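Side-chain contact in JamJ (Lyngbya majuscula, PDB 5DOZ), which probably catalyses an NADPH-dependent enoyl reduction coupled to cyclopropane formation, as the enoyl reductase domain of a polyketide synthase: residues Ile135-Pro138 with Phe139-Tyr143. Residues are numbered along the deposited sequence; the frame is centred on the assembly and turned at random.
Sequences IPIP and FFTAY. With NDP (NADPH dihydro-nicotinamide-adenine-dinucleotide phosphate), chain E.
F139 sits one helical turn beyond I135, and its amide N donates to I135 O at 2.9 Å. The same carbonyl oxygen meets the F139 ring at its edge, in plane, with CD2 3.7 Å away, while I135 CG2 lies alongside F139 CB. P138 CB lies 3.0 Å from F139 N, and P138 O accepts from A142 N. P136 and P138 lack an N-H, which costs little near the start of the helix, where amides have no helical carbonyl one turn back. F140 N bonds to P136 O, and ring atom CD1 of F140 lies 3.1 Å from that oxygen. On the cofactor side, I137 O is gripped twice, by T141 N and T141 OG1 from opposite faces of the carbonyl plane, the hydroxyl at 2.6 Å. With OG1 anti to the carbonyl carbon (chi1 -55°), T141 OG1 also lies 3.3 Å from NADPH C4N, the hydride-bearing carbon; I137 CG2 packs against C5N. A valine in place of T141 would probably leave I137 O with the backbone bond alone. Helix 166-177 covers P138, F139 and A142, helix 287-293 covers I135 and F140, and L277 of helix 277-283 touches I137, F140 and T141.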
# COMPACT_ATOMS: atom_id res chain seq x y z
N ILE A 135 3.62 5.21 -6.14
CA ILE A 135 3.19 4.06 -6.95
C ILE A 135 3.25 2.67 -6.28
O ILE A 135 2.24 1.97 -6.25
CB ILE A 135 3.91 4.03 -8.33
CG1 ILE A 135 3.43 5.20 -9.19
CG2 ILE A 135 3.67 2.70 -9.05
CD1 ILE A 135 4.14 5.32 -10.53
N PRO A 136 4.42 2.27 -5.73
CA PRO A 136 4.65 0.84 -5.44
C PRO A 136 3.59 0.14 -4.59
O PRO A 136 2.79 -0.62 -5.13
CB PRO A 136 6.02 0.84 -4.75
CG PRO A 136 6.69 2.07 -5.26
CD PRO A 136 5.59 3.08 -5.37
N ILE A 137 3.57 0.37 -3.29
CA ILE A 137 2.60 -0.32 -2.43
C ILE A 137 1.14 -0.13 -2.86
O ILE A 137 0.41 -1.11 -2.97
CB ILE A 137 2.80 -0.01 -0.92
CG1 ILE A 137 4.17 -0.49 -0.42
CG2 ILE A 137 1.67 -0.61 -0.09
CD1 ILE A 137 4.56 -1.89 -0.85
N PRO A 138 0.70 1.13 -3.10
CA PRO A 138 -0.70 1.31 -3.49
C PRO A 138 -1.10 0.54 -4.75
O PRO A 138 -2.05 -0.24 -4.71
CB PRO A 138 -0.80 2.83 -3.73
CG PRO A 138 0.26 3.40 -2.86
CD PRO A 138 1.40 2.43 -3.02
N PHE A 139 -0.37 0.76 -5.85
CA PHE A 139 -0.71 0.14 -7.12
C PHE A 139 -0.45 -1.36 -7.20
O PHE A 139 -1.24 -2.09 -7.79
CB PHE A 139 -0.07 0.89 -8.29
CG PHE A 139 -0.85 2.10 -8.73
CD1 PHE A 139 -1.91 1.96 -9.63
CD2 PHE A 139 -0.55 3.36 -8.24
CE1 PHE A 139 -2.64 3.07 -10.04
CE2 PHE A 139 -1.27 4.47 -8.64
CZ PHE A 139 -2.32 4.33 -9.54
N PHE A 140 0.66 -1.83 -6.61
CA PHE A 140 0.94 -3.27 -6.57
C PHE A 140 -0.06 -4.03 -5.69
O PHE A 140 -0.44 -5.15 -6.04
CB PHE A 140 2.37 -3.56 -6.11
CG PHE A 140 3.43 -3.27 -7.15
CD1 PHE A 140 3.52 -2.02 -7.77
CD2 PHE A 140 4.36 -4.24 -7.49
CE1 PHE A 140 4.49 -1.76 -8.71
CE2 PHE A 140 5.34 -3.99 -8.44
CZ PHE A 140 5.41 -2.74 -9.04
N THR A 141 -0.48 -3.43 -4.58
CA THR A 141 -1.52 -4.03 -3.73
C THR A 141 -2.87 -4.03 -4.46
O THR A 141 -3.56 -5.04 -4.49
CB THR A 141 -1.66 -3.31 -2.37
OG1 THR A 141 -0.39 -3.26 -1.72
CG2 THR A 141 -2.68 -4.02 -1.46
N ALA A 142 -3.22 -2.88 -5.04
CA ALA A 142 -4.48 -2.74 -5.78
C ALA A 142 -4.52 -3.69 -6.97
O ALA A 142 -5.52 -4.38 -7.18
CB ALA A 142 -4.69 -1.31 -6.22
N TYR A 143 -3.42 -3.74 -7.73
CA TYR A 143 -3.35 -4.63 -8.88
C TYR A 143 -3.49 -6.09 -8.47
O TYR A 143 -4.33 -6.81 -9.03
CB TYR A 143 -2.07 -4.43 -9.70
CG TYR A 143 -2.04 -5.31 -10.95
CD1 TYR A 143 -1.66 -6.66 -10.87
CD2 TYR A 143 -2.42 -4.80 -12.19
CE1 TYR A 143 -1.65 -7.47 -12.00
CE2 TYR A 143 -2.41 -5.61 -13.33
CZ TYR A 143 -2.03 -6.94 -13.22
OH TYR A 143 -2.02 -7.75 -14.34
PA NDP E . -3.93 5.07 4.59
O1A NDP E . -3.54 5.54 5.97
O2A NDP E . -3.56 5.89 3.38
O5B NDP E . -5.53 4.89 4.54
C5B NDP E . -6.31 4.81 5.73
C4B NDP E . -7.69 5.35 5.37
O4B NDP E . -8.66 4.73 6.22
C3B NDP E . -7.82 6.85 5.58
O3B NDP E . -7.59 7.59 4.37
C2B NDP E . -9.26 7.02 5.98
O2B NDP E . -10.01 7.35 4.82
C1B NDP E . -9.73 5.65 6.45
N9A NDP E . -10.07 5.65 7.88
C8A NDP E . -9.36 6.23 8.87
N7A NDP E . -9.96 6.03 10.06
C5A NDP E . -11.08 5.31 9.84
C6A NDP E . -12.18 4.75 10.65
N6A NDP E . -12.21 4.92 11.99
N1A NDP E . -13.16 4.06 10.01
C2A NDP E . -13.16 3.88 8.68
N3A NDP E . -12.19 4.36 7.89
C4A NDP E . -11.14 5.07 8.40
O3 NDP E . -3.43 3.55 4.41
PN NDP E . -3.27 2.74 3.02
O1N NDP E . -4.29 3.21 2.03
O2N NDP E . -1.81 2.74 2.65
O5D NDP E . -3.66 1.24 3.45
C5D NDP E . -4.93 0.92 4.02
C4D NDP E . -4.85 -0.37 4.84
O4D NDP E . -4.31 -1.44 4.06
C3D NDP E . -3.93 -0.24 6.04
O3D NDP E . -4.53 -0.96 7.11
C2D NDP E . -2.64 -0.90 5.60
O2D NDP E . -1.85 -1.41 6.69
C1D NDP E . -3.14 -2.00 4.68
N1N NDP E . -2.17 -2.37 3.66
C2N NDP E . -1.96 -3.68 3.44
C3N NDP E . -1.27 -4.13 2.32
C7N NDP E . -1.27 -5.60 1.99
O7N NDP E . -0.35 -6.10 1.37
N7N NDP E . -2.30 -6.33 2.39
C4N NDP E . -0.40 -3.17 1.53
C5N NDP E . -0.80 -1.79 1.79
C6N NDP E . -1.59 -1.43 2.88
P2B NDP E . -11.42 8.09 4.93
O1X NDP E . -11.13 9.38 5.68
O2X NDP E . -11.79 8.27 3.49
O3X NDP E . -12.31 7.13 5.68